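Local coordinates for CDA peptide synthetase I (PDB 5DU9), which is a bacterial nonribosomal peptide synthetase, represented in this model by its two-lobed condensation domain, at residues 36-41 and 380-385; 138-143 and 150-155; 311-316 and 337-342; 267-272 and 331-336. The protein carries 1 engineered substitution. One frame throughout, in Å; residues are numbered along the deposited sequence.

In the fold
Contacts 1 and 2 share one mixed sheet: strands 33-40 and 149-157 are neighbours in it, and Leu38 N lies 2.8 Å from Tyr152 O. Their centres are about 9 Å apart. Contacts 3 and 4 lie in the other lobe and share helix 325-341, and Leu315 of contact 3 packs on Ala335, Met336 and Ile272 of contact 4; their centres are about 11 Å apart, whereas contacts 2 and 3 are about 33 Å apart between centres. The bound (2S)-2-amino-N-butyl-propanamide lies between the lobes. Arg312 of contact 3 touches it, the side chain of Ser384 in contact 1 is about 9 Å from it, and strand 149-157 of contact 2 leads directly to the pocket residue His158.

Contact 1: 36-41 and 380-385; sequences SCLEID and GLMRSI
Strand residues 36-40 and 380-384 pair antiparallel at 149°, consistent with the crossover by which the C-terminal lobe of condensation domains adds a strand to the N-terminal sheet; 339 sequence positions are bridged. Two hydrogen-bonded pairs carry it. Cys37 N meets Arg383 O at 2.9 Å, with Arg383 N to Cys37 O at 2.8 Å in return; Glu39 N reaches Leu381 O at 2.8 Å, and Leu381 N reaches Glu39 O at 2.9 Å. On the face of Cys37, Glu39 and Arg383, the arginine's CG is wedged between its own backbone N and carbonyl carbon (chi1 79°), and the extended chain then passes over Cys37. Cys37 SG touches Arg383 CG at 3.4 Å and lies over one face of the guanidinium. Glu39 crosses the arginine at about a right angle; its OE2 forms a salt bridge to Arg383 NE at 3.1 Å, but the hydrogen bond within it is weak, and the carboxylate and guanidinium planes stand 62° apart. The other face is mostly apolar: Leu38 CD2 rests on Met382 CB at 3.8 Å, while the methionine's extended chain carries CE to Ser36, whose OG bonds to Tyr170. Helix 163-182 covers that face through Met166 and Tyr170. Helix 114-126 covers the arginine side, where Gln119 takes Arg383 NH1, and strand 149-157 flanks 36-41 on its far edge.

Contact 2: 138-143 and 150-155; sequences SSHALF and HLYYLG
His140 and Tyr152 meet on one face of this beta hairpin, with ND1 and the phenol OH 2.8 Å apart and the oxygen near the imidazole plane. Tyr152 CG stands opposite its backbone N (chi1 -171°), which sends the ring along the sheet to the histidine of a neighbouring pair. Leu154 CD1 packs tightly there, within 3.4 Å of His140 CE1, and Ser138 OG reaches the second nitrogen, His140 NE2, at 2.8 Å. On the reverse face Phe143 lies close beside Leu151 and Tyr153: its CD2 meets Leu151 CD2 at 3.6 Å, and its ring edge receives Tyr153 CB at 4.0 Å from CE2. Packing thins toward Ala141, whose CB is 4.4 Å from Tyr153 CD2; at the partly exposed end few side chains meet across the strands, and the Ser139-Gly155 backbone pair joins them (Ser139 N to Gly155 O, 2.7 Å). Helix 114-126 closes this side, Asp125 binding both Ser139 OG and Tyr153 OH. Across the sheet, helices 46-58 and 163-182 cover His140 and Tyr152. With Tyr152 OH at ND1 and Ser138 OG at NE2, both ring nitrogens of His140 face hydroxyls that can give or take a proton, a pattern that would suit a neutral ring and fixes its rotation within an otherwise largely apolar layer.

Contact 3: 311-316 and 337-342; sequences NRLPLR and SGLLAH
Gly338 O is gripped twice by His342, the residue whose own carbonyl oxygen faces Leu313 CD1 across the contact at 4.4 Å. The histidine's ND1 donates to Gly338 O at 2.8 Å in a nearly straight bond (168° at the hydrogen), with the oxygen close to the ring plane; the backbone N of His342 adds a weak bond of 3.3 Å to the same oxygen and also reaches Leu339 O. The ND1 bond, with the weak backbone one, ties His342 back over the last turn of helix 325-341, and the imidazole also stacks on Tyr216. The contact itself is carried by Leu339, one turn earlier. A chi1 of -176° swings the leucine's CG away from its backbone N, and the chain projects onto strand 311-318; the axes of segments 311-316 and 337-341 approach to 9.3 Å at 156°. Leu339 CD1 does most of the touching, meeting Leu313 CB at 3.8 Å and Leu315 CD1 at 3.9 Å, so that it bridges two side chains two positions apart on the strand. The Leu313 side chain passes obliquely, its CD1 4.2 Å from Leu339 CG, whereas Leu315 crosses at about a right angle. Trp217 of helix 208-220 packs on Leu313, Pro314 and Leu339. Arg312 turns its CB away from the helix, and its side chain touches the bound (2S)-2-amino-N-butyl-propanamide, with NH1 bonded to Thr363. Chemically, then, strand and helix meet through three leucines alone in side-chain packing, burying a modest 191 Å²; Gly338 O is bonded by His342 and His342 O by Trp217 NE1, while the leucine packing itself is apolar.

Contact 4: 267-272 and 331-336; sequences WARVVI and TVSEAM
Arg269 directs its CB at helix 325-341, and its chain bends about the CB-CG bond (chi2 -68°) so that the outer half lies across Val332 and Met336. CD is the first atom to meet that helix, 4.0 Å from Met336 CG and 4.1 Å from Val332 CG1. NE follows at 3.8 Å from the same Met336 CG. At CZ the guanidinium lies flat on the methionine: Met336 CB sits over the centre of one face, 3.5 Å from CZ. Met336 is itself bent at both outer torsions, which turns CE back toward NE and NH2. This is a helix-helix packing in the C-terminal lobe, the 267-272 and 331-336 segments crossing at 108° with their axes 9.7 Å apart. One helical turn along, Ile272 CG2 meets Val332 CG1 at 3.8 Å, and both Ile272 and Met336 also rest on Leu315 of strand 311-318. At the arginine's tip NH1 donates to a water at 2.9 Å that lies in the guanidinium plane; the water in turn donates to Ser333 O, also at 2.9 Å. That carbonyl takes a further bond from Ser337 OG, while Ser333 OG turns back to Val329 O. NH2, the other branch, packs near Leu340.

Contact 1: 36-41 and 380-385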
loop_
_atom_site.group_PDB
_atom_site.type_symbol
_atom_site.label_atom_id
_atom_site.label_comp_id
_atom_site.label_asym_id
_atom_site.label_seq_id
_atom_site.Cartn_x
_atom_site.Cartn_y
_atom_site.Cartn_z
ATOM N N SER A 36 8.938 0.386 -1.190
ATOM C CA SER A 36 8.774 -0.501 -2.326
ATOM C C SER A 36 10.063 -0.433 -3.116
ATOM O O SER A 36 10.963 0.331 -2.767
ATOM C CB SER A 36 7.586 -0.095 -3.194
ATOM O OG SER A 36 7.815 1.170 -3.791
ATOM N N CYS A 37 10.158 -1.216 -4.180
ATOM C CA CYS A 37 11.305 -1.115 -5.066
ATOM C C CYS A 37 10.922 -1.481 -6.489
ATOM O O CYS A 37 9.847 -2.031 -6.721
ATOM C CB CYS A 37 12.449 -2.009 -4.581
ATOM S SG CYS A 37 12.114 -3.784 -4.647
ATOM N N LEU A 38 11.798 -1.136 -7.429
ATOM C CA LEU A 38 11.677 -1.563 -8.818
ATOM C C LEU A 38 12.777 -2.556 -9.138
ATOM O O LEU A 38 13.952 -2.273 -8.917
ATOM C CB LEU A 38 11.781 -0.380 -9.786
ATOM C CG LEU A 38 10.712 0.708 -9.790
ATOM C CD1 LEU A 38 11.079 1.751 -10.831
ATOM C CD2 LEU A 38 9.327 0.140 -10.065
ATOM N N GLU A 39 12.393 -3.718 -9.653
ATOM C CA GLU A 39 13.354 -4.662 -10.189
ATOM C C GLU A 39 13.565 -4.315 -11.653
ATOM O O GLU A 39 12.637 -4.404 -12.455
ATOM C CB GLU A 39 12.858 -6.094 -10.013
ATOM C CG GLU A 39 12.715 -6.495 -8.552
ATOM C CD GLU A 39 12.151 -7.890 -8.372
ATOM O OE1 GLU A 39 11.444 -8.372 -9.282
ATOM O OE2 GLU A 39 12.418 -8.506 -7.319
ATOM N N ILE A 40 14.786 -3.907 -11.988
ATOM C CA ILE A 40 15.086 -3.341 -13.297
ATOM C C ILE A 40 16.022 -4.277 -14.061
ATOM O O ILE A 40 17.047 -4.705 -13.535
ATOM C CB ILE A 40 15.696 -1.929 -13.148
ATOM C CG1 ILE A 40 14.686 -1.008 -12.451
ATOM C CG2 ILE A 40 16.081 -1.352 -14.502
ATOM C CD1 ILE A 40 15.297 0.193 -11.762
ATOM N N ASP A 41 15.656 -4.590 -15.302
ATOM C CA ASP A 41 16.265 -5.701 -16.029
ATOM C C ASP A 41 17.463 -5.308 -16.894
ATOM O O ASP A 41 17.961 -6.125 -17.668
ATOM C CB ASP A 41 15.206 -6.386 -16.904
ATOM C CG ASP A 41 14.673 -5.482 -18.007
ATOM O OD1 ASP A 41 14.997 -4.277 -18.017
ATOM O OD2 ASP A 41 13.918 -5.984 -18.868
ATOM N N GLY A 380 11.305 -1.510 -15.371
ATOM C CA GLY A 380 11.208 -1.706 -13.934
ATOM C C GLY A 380 9.876 -2.277 -13.490
ATOM O O GLY A 380 8.816 -1.727 -13.800
ATOM N N LEU A 381 9.936 -3.382 -12.751
ATOM C CA LEU A 381 8.749 -4.014 -12.185
ATOM C C LEU A 381 8.676 -3.746 -10.687
ATOM O O LEU A 381 9.611 -4.045 -9.947
ATOM C CB LEU A 381 8.761 -5.518 -12.454
ATOM C CG LEU A 381 8.821 -5.934 -13.926
ATOM C CD1 LEU A 381 8.839 -7.450 -14.046
ATOM C CD2 LEU A 381 7.653 -5.349 -14.712
ATOM N N MET A 382 7.561 -3.182 -10.243
ATOM C CA MET A 382 7.429 -2.771 -8.850
ATOM C C MET A 382 7.155 -3.964 -7.943
ATOM O O MET A 382 6.412 -4.875 -8.309
ATOM C CB MET A 382 6.308 -1.739 -8.708
ATOM C CG MET A 382 6.131 -1.194 -7.294
ATOM S SD MET A 382 4.999 0.212 -7.254
ATOM C CE MET A 382 4.640 0.305 -5.501
ATOM N N ARG A 383 7.770 -3.964 -6.766
ATOM C CA ARG A 383 7.373 -4.897 -5.723
ATOM C C ARG A 383 7.386 -4.202 -4.371
ATOM O O ARG A 383 8.177 -3.288 -4.116
ATOM C CB ARG A 383 8.261 -6.149 -5.711
ATOM C CG ARG A 383 9.633 -6.027 -5.066
ATOM C CD ARG A 383 10.207 -7.423 -4.832
ATOM N NE ARG A 383 11.635 -7.416 -4.511
ATOM C CZ ARG A 383 12.149 -7.561 -3.290
ATOM N NH1 ARG A 383 11.366 -7.730 -2.230
ATOM N NH2 ARG A 383 13.465 -7.540 -3.128
ATOM N N SER A 384 6.478 -4.644 -3.517
ATOM C CA SER A 384 6.296 -4.050 -2.203
ATOM C C SER A 384 7.400 -4.506 -1.256
ATOM O O SER A 384 7.856 -5.647 -1.327
ATOM C CB SER A 384 4.917 -4.425 -1.653
ATOM O OG SER A 384 4.685 -3.831 -0.392
ATOM N N ILE A 385 7.844 -3.605 -0.384
ATOM C CA ILE A 385 8.815 -3.950 0.653
ATOM C C ILE A 385 8.116 -3.963 2.005
ATOM O O ILE A 385 8.265 -4.905 2.782
ATOM C CB ILE A 385 10.010 -2.966 0.676
ATOM C CG1 ILE A 385 10.828 -3.081 -0.616
ATOM C CG2 ILE A 385 10.906 -3.215 1.887
ATOM C CD1 ILE A 385 11.470 -4.446 -0.850
#

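Contact 2: 138-143 and 150-155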
loop_
_atom_site.group_PDB
_atom_site.type_symbol
_atom_site.label_atom_id
_atom_site.label_comp_id
_atom_site.label_asym_id
_atom_site.label_seq_id
_atom_site.Cartn_x
_atom_site.Cartn_y
_atom_site.Cartn_z
ATOM N N SER A 138 12.198 10.721 2.727
ATOM C CA SER A 138 12.371 9.533 1.914
ATOM C C SER A 138 13.835 9.135 1.847
ATOM O O SER A 138 14.725 9.894 2.246
ATOM C CB SER A 138 11.806 9.753 0.507
ATOM O OG SER A 138 12.512 10.767 -0.184
ATOM N N SER A 139 14.061 7.927 1.344
ATOM C CA SER A 139 15.385 7.341 1.242
ATOM C C SER A 139 15.458 6.598 -0.084
ATOM O O SER A 139 14.571 5.807 -0.396
ATOM C CB SER A 139 15.646 6.402 2.422
ATOM O OG SER A 139 16.935 5.823 2.356
ATOM N N HIS A 140 16.507 6.863 -0.859
ATOM C CA HIS A 140 16.616 6.340 -2.216
ATOM C C HIS A 140 17.941 5.632 -2.428
ATOM O O HIS A 140 19.000 6.162 -2.093
ATOM C CB HIS A 140 16.471 7.471 -3.234
ATOM C CG HIS A 140 15.209 8.259 -3.087
ATOM N ND1 HIS A 140 14.160 8.157 -3.976
ATOM C CD2 HIS A 140 14.823 9.159 -2.152
ATOM C CE1 HIS A 140 13.185 8.963 -3.596
ATOM N NE2 HIS A 140 13.561 9.580 -2.491
ATOM N N ALA A 141 17.876 4.432 -2.992
ATOM C CA ALA A 141 19.086 3.692 -3.323
ATOM C C ALA A 141 18.931 2.928 -4.628
ATOM O O ALA A 141 17.897 2.312 -4.881
ATOM C CB ALA A 141 19.447 2.735 -2.197
ATOM N N LEU A 142 19.973 2.992 -5.450
ATOM C CA LEU A 142 20.075 2.180 -6.652
ATOM C C LEU A 142 21.080 1.073 -6.389
ATOM O O LEU A 142 22.241 1.346 -6.095
ATOM C CB LEU A 142 20.509 3.024 -7.853
ATOM C CG LEU A 142 20.694 2.260 -9.169
ATOM C CD1 LEU A 142 19.350 1.784 -9.708
ATOM C CD2 LEU A 142 21.420 3.115 -10.194
ATOM N N PHE A 143 20.623 -0.171 -6.469
ATOM C CA PHE A 143 21.507 -1.320 -6.335
ATOM C C PHE A 143 21.893 -1.855 -7.707
ATOM O O PHE A 143 21.043 -1.971 -8.588
ATOM C CB PHE A 143 20.842 -2.433 -5.525
ATOM C CG PHE A 143 20.515 -2.051 -4.113
ATOM C CD1 PHE A 143 21.428 -2.270 -3.094
ATOM C CD2 PHE A 143 19.289 -1.487 -3.799
ATOM C CE1 PHE A 143 21.127 -1.927 -1.793
ATOM C CE2 PHE A 143 18.986 -1.142 -2.496
ATOM C CZ PHE A 143 19.906 -1.365 -1.493
ATOM N N HIS A 150 19.345 -4.237 -11.999
ATOM C CA HIS A 150 19.349 -3.221 -10.959
ATOM C C HIS A 150 18.127 -3.326 -10.063
ATOM O O HIS A 150 17.151 -4.007 -10.385
ATOM C CB HIS A 150 19.414 -1.821 -11.572
ATOM C CG HIS A 150 20.785 -1.427 -12.029
ATOM N ND1 HIS A 150 21.375 -1.953 -13.157
ATOM C CD2 HIS A 150 21.682 -0.561 -11.504
ATOM C CE1 HIS A 150 22.576 -1.427 -13.308
ATOM N NE2 HIS A 150 22.788 -0.576 -12.322
ATOM N N LEU A 151 18.199 -2.641 -8.929
ATOM C CA LEU A 151 17.070 -2.527 -8.023
ATOM C C LEU A 151 17.029 -1.101 -7.505
ATOM O O LEU A 151 18.024 -0.607 -6.978
ATOM C CB LEU A 151 17.191 -3.530 -6.870
ATOM C CG LEU A 151 15.984 -3.692 -5.944
ATOM C CD1 LEU A 151 15.962 -5.091 -5.354
ATOM C CD2 LEU A 151 16.002 -2.656 -4.826
ATOM N N TYR A 152 15.890 -0.438 -7.682
ATOM C CA TYR A 152 15.695 0.904 -7.142
ATOM C C TYR A 152 14.808 0.825 -5.916
ATOM O O TYR A 152 13.658 0.409 -6.017
ATOM C CB TYR A 152 15.063 1.841 -8.177
ATOM C CG TYR A 152 15.051 3.287 -7.726
ATOM C CD1 TYR A 152 14.157 3.733 -6.758
ATOM C CD2 TYR A 152 15.951 4.202 -8.255
ATOM C CE1 TYR A 152 14.158 5.050 -6.336
ATOM C CE2 TYR A 152 15.954 5.518 -7.843
ATOM C CZ TYR A 152 15.056 5.936 -6.883
ATOM O OH TYR A 152 15.064 7.246 -6.467
ATOM N N TYR A 153 15.345 1.235 -4.769
ATOM C CA TYR A 153 14.601 1.237 -3.513
ATOM C C TYR A 153 14.066 2.618 -3.181
ATOM O O TYR A 153 14.809 3.596 -3.153
ATOM C CB TYR A 153 15.490 0.744 -2.370
ATOM C CG TYR A 153 14.961 1.037 -0.975
ATOM C CD1 TYR A 153 13.843 0.380 -0.475
ATOM C CD2 TYR A 153 15.604 1.948 -0.149
ATOM C CE1 TYR A 153 13.372 0.637 0.802
ATOM C CE2 TYR A 153 15.141 2.211 1.130
ATOM C CZ TYR A 153 14.029 1.548 1.602
ATOM O OH TYR A 153 13.577 1.812 2.879
ATOM N N LEU A 154 12.765 2.669 -2.923
ATOM C CA LEU A 154 12.094 3.874 -2.463
ATOM C C LEU A 154 11.587 3.651 -1.048
ATOM O O LEU A 154 10.603 2.939 -0.836
ATOM C CB LEU A 154 10.934 4.241 -3.391
ATOM C CG LEU A 154 10.024 5.382 -2.920
ATOM C CD1 LEU A 154 10.786 6.689 -2.820
ATOM C CD2 LEU A 154 8.826 5.525 -3.846
ATOM N N GLY A 155 12.282 4.249 -0.085
ATOM C CA GLY A 155 11.869 4.211 1.303
ATOM C C GLY A 155 11.238 5.543 1.633
ATOM O O GLY A 155 11.732 6.584 1.209
#

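Contact 3: 311-316 and 337-342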
loop_
_atom_site.group_PDB
_atom_site.type_symbol
_atom_site.label_atom_id
_atom_site.label_comp_id
_atom_site.label_asym_id
_atom_site.label_seq_id
_atom_site.Cartn_x
_atom_site.Cartn_y
_atom_site.Cartn_z
ATOM N N ASN A 311 -7.323 5.417 2.650
ATOM C CA ASN A 311 -8.281 5.095 3.691
ATOM C C ASN A 311 -8.370 3.577 3.802
ATOM O O ASN A 311 -8.059 2.871 2.848
ATOM C CB ASN A 311 -9.641 5.713 3.353
ATOM C CG ASN A 311 -10.617 5.693 4.513
ATOM O OD1 ASN A 311 -10.233 5.669 5.683
ATOM N ND2 ASN A 311 -11.901 5.724 4.189
ATOM N N ARG A 312 -8.759 3.084 4.968
ATOM C CA ARG A 312 -8.957 1.652 5.169
ATOM C C ARG A 312 -10.301 1.425 5.831
ATOM O O ARG A 312 -10.581 2.005 6.875
ATOM C CB ARG A 312 -7.836 1.065 6.017
ATOM C CG ARG A 312 -8.051 -0.392 6.391
ATOM C CD ARG A 312 -6.752 -1.048 6.814
ATOM N NE ARG A 312 -6.049 -0.258 7.817
ATOM C CZ ARG A 312 -4.799 -0.484 8.207
ATOM N NH1 ARG A 312 -4.100 -1.483 7.679
ATOM N NH2 ARG A 312 -4.241 0.295 9.124
ATOM N N LEU A 313 -11.130 0.583 5.220
ATOM C CA LEU A 313 -12.479 0.361 5.721
ATOM C C LEU A 313 -12.777 -1.118 5.906
ATOM O O LEU A 313 -12.239 -1.958 5.188
ATOM C CB LEU A 313 -13.502 0.991 4.780
ATOM C CG LEU A 313 -13.548 2.514 4.874
ATOM C CD1 LEU A 313 -14.262 3.100 3.671
ATOM C CD2 LEU A 313 -14.213 2.966 6.165
ATOM N N PRO A 314 -13.635 -1.434 6.883
ATOM C CA PRO A 314 -13.948 -2.825 7.212
ATOM C C PRO A 314 -15.009 -3.409 6.295
ATOM O O PRO A 314 -16.064 -2.807 6.103
ATOM C CB PRO A 314 -14.463 -2.728 8.642
ATOM C CG PRO A 314 -15.149 -1.405 8.676
ATOM C CD PRO A 314 -14.342 -0.499 7.779
ATOM N N LEU A 315 -14.712 -4.575 5.737
ATOM C CA LEU A 315 -15.643 -5.296 4.889
ATOM C C LEU A 315 -16.176 -6.484 5.669
ATOM O O LEU A 315 -15.444 -7.432 5.961
ATOM C CB LEU A 315 -14.951 -5.744 3.602
ATOM C CG LEU A 315 -15.846 -6.235 2.465
ATOM C CD1 LEU A 315 -16.615 -5.079 1.848
ATOM C CD2 LEU A 315 -15.006 -6.936 1.420
ATOM N N ARG A 316 -17.451 -6.418 6.032
ATOM C CA ARG A 316 -18.065 -7.464 6.823
ATOM C C ARG A 316 -18.837 -8.410 5.924
ATOM O O ARG A 316 -19.665 -7.980 5.116
ATOM C CB ARG A 316 -18.979 -6.863 7.875
ATOM C CG ARG A 316 -19.371 -7.849 8.922
ATOM C CD ARG A 316 -20.033 -7.147 10.074
ATOM N NE ARG A 316 -20.036 -7.981 11.260
ATOM C CZ ARG A 316 -20.448 -7.570 12.449
ATOM N NH1 ARG A 316 -20.894 -6.328 12.606
ATOM N NH2 ARG A 316 -20.410 -8.403 13.477
ATOM N N SER A 337 -20.077 -2.808 -2.625
ATOM C CA SER A 337 -20.918 -1.746 -3.175
ATOM C C SER A 337 -21.234 -0.715 -2.096
ATOM O O SER A 337 -21.162 0.492 -2.338
ATOM C CB SER A 337 -22.204 -2.322 -3.765
ATOM O OG SER A 337 -21.922 -3.093 -4.921
ATOM N N GLY A 338 -21.555 -1.192 -0.899
ATOM C CA GLY A 338 -21.866 -0.308 0.209
ATOM C C GLY A 338 -20.639 0.420 0.722
ATOM O O GLY A 338 -20.694 1.599 1.060
ATOM N N LEU A 339 -19.521 -0.293 0.790
ATOM C CA LEU A 339 -18.264 0.305 1.218
ATOM C C LEU A 339 -17.875 1.452 0.289
ATOM O O LEU A 339 -17.533 2.549 0.742
ATOM C CB LEU A 339 -17.159 -0.757 1.260
ATOM C CG LEU A 339 -15.783 -0.324 1.773
ATOM C CD1 LEU A 339 -15.093 -1.509 2.441
ATOM C CD2 LEU A 339 -14.917 0.217 0.644
ATOM N N LEU A 340 -17.945 1.204 -1.012
ATOM C CA LEU A 340 -17.549 2.212 -1.991
ATOM C C LEU A 340 -18.483 3.415 -1.970
ATOM O O LEU A 340 -18.048 4.548 -2.174
ATOM C CB LEU A 340 -17.514 1.604 -3.393
ATOM C CG LEU A 340 -16.402 0.579 -3.625
ATOM C CD1 LEU A 340 -16.586 -0.077 -4.983
ATOM C CD2 LEU A 340 -15.025 1.211 -3.519
ATOM N N ALA A 341 -19.761 3.166 -1.712
ATOM C CA ALA A 341 -20.767 4.224 -1.700
ATOM C C ALA A 341 -20.604 5.163 -0.503
ATOM O O ALA A 341 -21.139 6.275 -0.505
ATOM C CB ALA A 341 -22.163 3.619 -1.705
ATOM N N HIS A 342 -19.864 4.713 0.509
ATOM C CA HIS A 342 -19.635 5.499 1.721
ATOM C C HIS A 342 -18.138 5.573 2.039
ATOM O O HIS A 342 -17.742 5.679 3.194
ATOM C CB HIS A 342 -20.399 4.891 2.899
ATOM C CG HIS A 342 -21.870 4.748 2.654
ATOM N ND1 HIS A 342 -22.420 3.630 2.064
ATOM C CD2 HIS A 342 -22.902 5.586 2.909
ATOM C CE1 HIS A 342 -23.729 3.783 1.974
ATOM N NE2 HIS A 342 -24.048 4.959 2.480
#

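Contact 4: 267-272 and 331-336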
loop_
_atom_site.group_PDB
_atom_site.type_symbol
_atom_site.label_atom_id
_atom_site.label_comp_id
_atom_site.label_asym_id
_atom_site.label_seq_id
_atom_site.Cartn_x
_atom_site.Cartn_y
_atom_site.Cartn_z
ATOM N N TRP A 267 -10.930 -9.565 -10.648
ATOM C CA TRP A 267 -10.160 -10.597 -9.960
ATOM C C TRP A 267 -9.789 -10.216 -8.527
ATOM O O TRP A 267 -9.599 -11.090 -7.695
ATOM C CB TRP A 267 -8.893 -10.935 -10.741
ATOM C CG TRP A 267 -7.836 -9.886 -10.681
ATOM C CD1 TRP A 267 -7.783 -8.730 -11.409
ATOM C CD2 TRP A 267 -6.668 -9.896 -9.857
ATOM N NE1 TRP A 267 -6.654 -8.019 -11.081
ATOM C CE2 TRP A 267 -5.953 -8.714 -10.131
ATOM C CE3 TRP A 267 -6.156 -10.793 -8.914
ATOM C CZ2 TRP A 267 -4.753 -8.405 -9.498
ATOM C CZ3 TRP A 267 -4.965 -10.484 -8.285
ATOM C CH2 TRP A 267 -4.278 -9.297 -8.579
ATOM N N ALA A 268 -9.698 -8.923 -8.225
ATOM C CA ALA A 268 -9.398 -8.506 -6.850
ATOM C C ALA A 268 -10.536 -8.911 -5.915
ATOM O O ALA A 268 -10.310 -9.240 -4.747
ATOM C CB ALA A 268 -9.161 -7.000 -6.782
ATOM N N ARG A 269 -11.762 -8.893 -6.432
ATOM C CA ARG A 269 -12.922 -9.338 -5.657
ATOM C C ARG A 269 -12.841 -10.841 -5.396
ATOM O O ARG A 269 -13.243 -11.322 -4.334
ATOM C CB ARG A 269 -14.232 -9.006 -6.380
ATOM C CG ARG A 269 -14.449 -7.517 -6.637
ATOM C CD ARG A 269 -14.668 -6.764 -5.337
ATOM N NE ARG A 269 -14.850 -5.327 -5.549
ATOM C CZ ARG A 269 -16.014 -4.741 -5.813
ATOM N NH1 ARG A 269 -17.124 -5.456 -5.932
ATOM N NH2 ARG A 269 -16.061 -3.426 -5.984
ATOM N N VAL A 270 -12.332 -11.581 -6.375
ATOM C CA VAL A 270 -12.137 -13.019 -6.219
ATOM C C VAL A 270 -11.129 -13.278 -5.101
ATOM O O VAL A 270 -11.305 -14.177 -4.282
ATOM C CB VAL A 270 -11.658 -13.673 -7.535
ATOM C CG1 VAL A 270 -11.327 -15.153 -7.332
ATOM C CG2 VAL A 270 -12.717 -13.511 -8.620
ATOM N N VAL A 271 -10.067 -12.483 -5.060
ATOM C CA VAL A 271 -9.063 -12.635 -4.011
ATOM C C VAL A 271 -9.651 -12.318 -2.636
ATOM O O VAL A 271 -9.429 -13.054 -1.677
ATOM C CB VAL A 271 -7.840 -11.739 -4.289
ATOM C CG1 VAL A 271 -6.862 -11.751 -3.122
ATOM C CG2 VAL A 271 -7.143 -12.199 -5.554
ATOM N N ILE A 272 -10.393 -11.220 -2.536
ATOM C CA ILE A 272 -11.022 -10.859 -1.272
ATOM C C ILE A 272 -11.958 -11.980 -0.815
ATOM O O ILE A 272 -11.944 -12.372 0.353
ATOM C CB ILE A 272 -11.790 -9.523 -1.394
ATOM C CG1 ILE A 272 -10.800 -8.376 -1.569
ATOM C CG2 ILE A 272 -12.638 -9.263 -0.160
ATOM C CD1 ILE A 272 -11.429 -7.074 -2.050
ATOM N N THR A 331 -21.375 -12.129 -2.271
ATOM C CA THR A 331 -21.465 -11.501 -0.959
ATOM C C THR A 331 -20.448 -10.369 -0.856
ATOM O O THR A 331 -20.752 -9.285 -0.353
ATOM C CB THR A 331 -21.241 -12.538 0.158
ATOM O OG1 THR A 331 -22.282 -13.516 0.092
ATOM C CG2 THR A 331 -21.249 -11.885 1.541
ATOM N N VAL A 332 -19.244 -10.622 -1.352
ATOM C CA VAL A 332 -18.193 -9.608 -1.367
ATOM C C VAL A 332 -18.608 -8.417 -2.228
ATOM O O VAL A 332 -18.439 -7.268 -1.834
ATOM C CB VAL A 332 -16.862 -10.197 -1.887
ATOM C CG1 VAL A 332 -15.859 -9.101 -2.242
ATOM C CG2 VAL A 332 -16.270 -11.137 -0.853
ATOM N N SER A 333 -19.157 -8.701 -3.403
ATOM C CA SER A 333 -19.592 -7.643 -4.307
ATOM C C SER A 333 -20.667 -6.754 -3.674
ATOM O O SER A 333 -20.627 -5.529 -3.818
ATOM C CB SER A 333 -20.111 -8.246 -5.614
ATOM O OG SER A 333 -19.052 -8.800 -6.374
ATOM N N GLU A 334 -21.618 -7.367 -2.972
ATOM C CA GLU A 334 -22.693 -6.622 -2.318
ATOM C C GLU A 334 -22.143 -5.731 -1.209
ATOM O O GLU A 334 -22.521 -4.562 -1.089
ATOM C CB GLU A 334 -23.743 -7.578 -1.752
ATOM C CG GLU A 334 -24.875 -6.881 -1.012
ATOM C CD GLU A 334 -26.009 -7.821 -0.648
ATOM O OE1 GLU A 334 -26.878 -7.423 0.157
ATOM O OE2 GLU A 334 -26.037 -8.958 -1.164
ATOM N N ALA A 335 -21.242 -6.281 -0.402
ATOM C CA ALA A 335 -20.650 -5.528 0.692
ATOM C C ALA A 335 -19.765 -4.398 0.172
ATOM O O ALA A 335 -19.770 -3.300 0.725
ATOM C CB ALA A 335 -19.852 -6.452 1.598
ATOM N N MET A 336 -18.998 -4.672 -0.882
ATOM C CA MET A 336 -18.115 -3.660 -1.459
ATOM C C MET A 336 -18.913 -2.508 -2.064
ATOM O O MET A 336 -18.482 -1.358 -2.024
ATOM C CB MET A 336 -17.204 -4.276 -2.518
ATOM C CG MET A 336 -16.014 -5.019 -1.944
ATOM S SD MET A 336 -14.831 -3.932 -1.119
ATOM C CE MET A 336 -14.164 -3.011 -2.499
HETATM O O HOH W 1 -19.841 -4.542 -6.388
#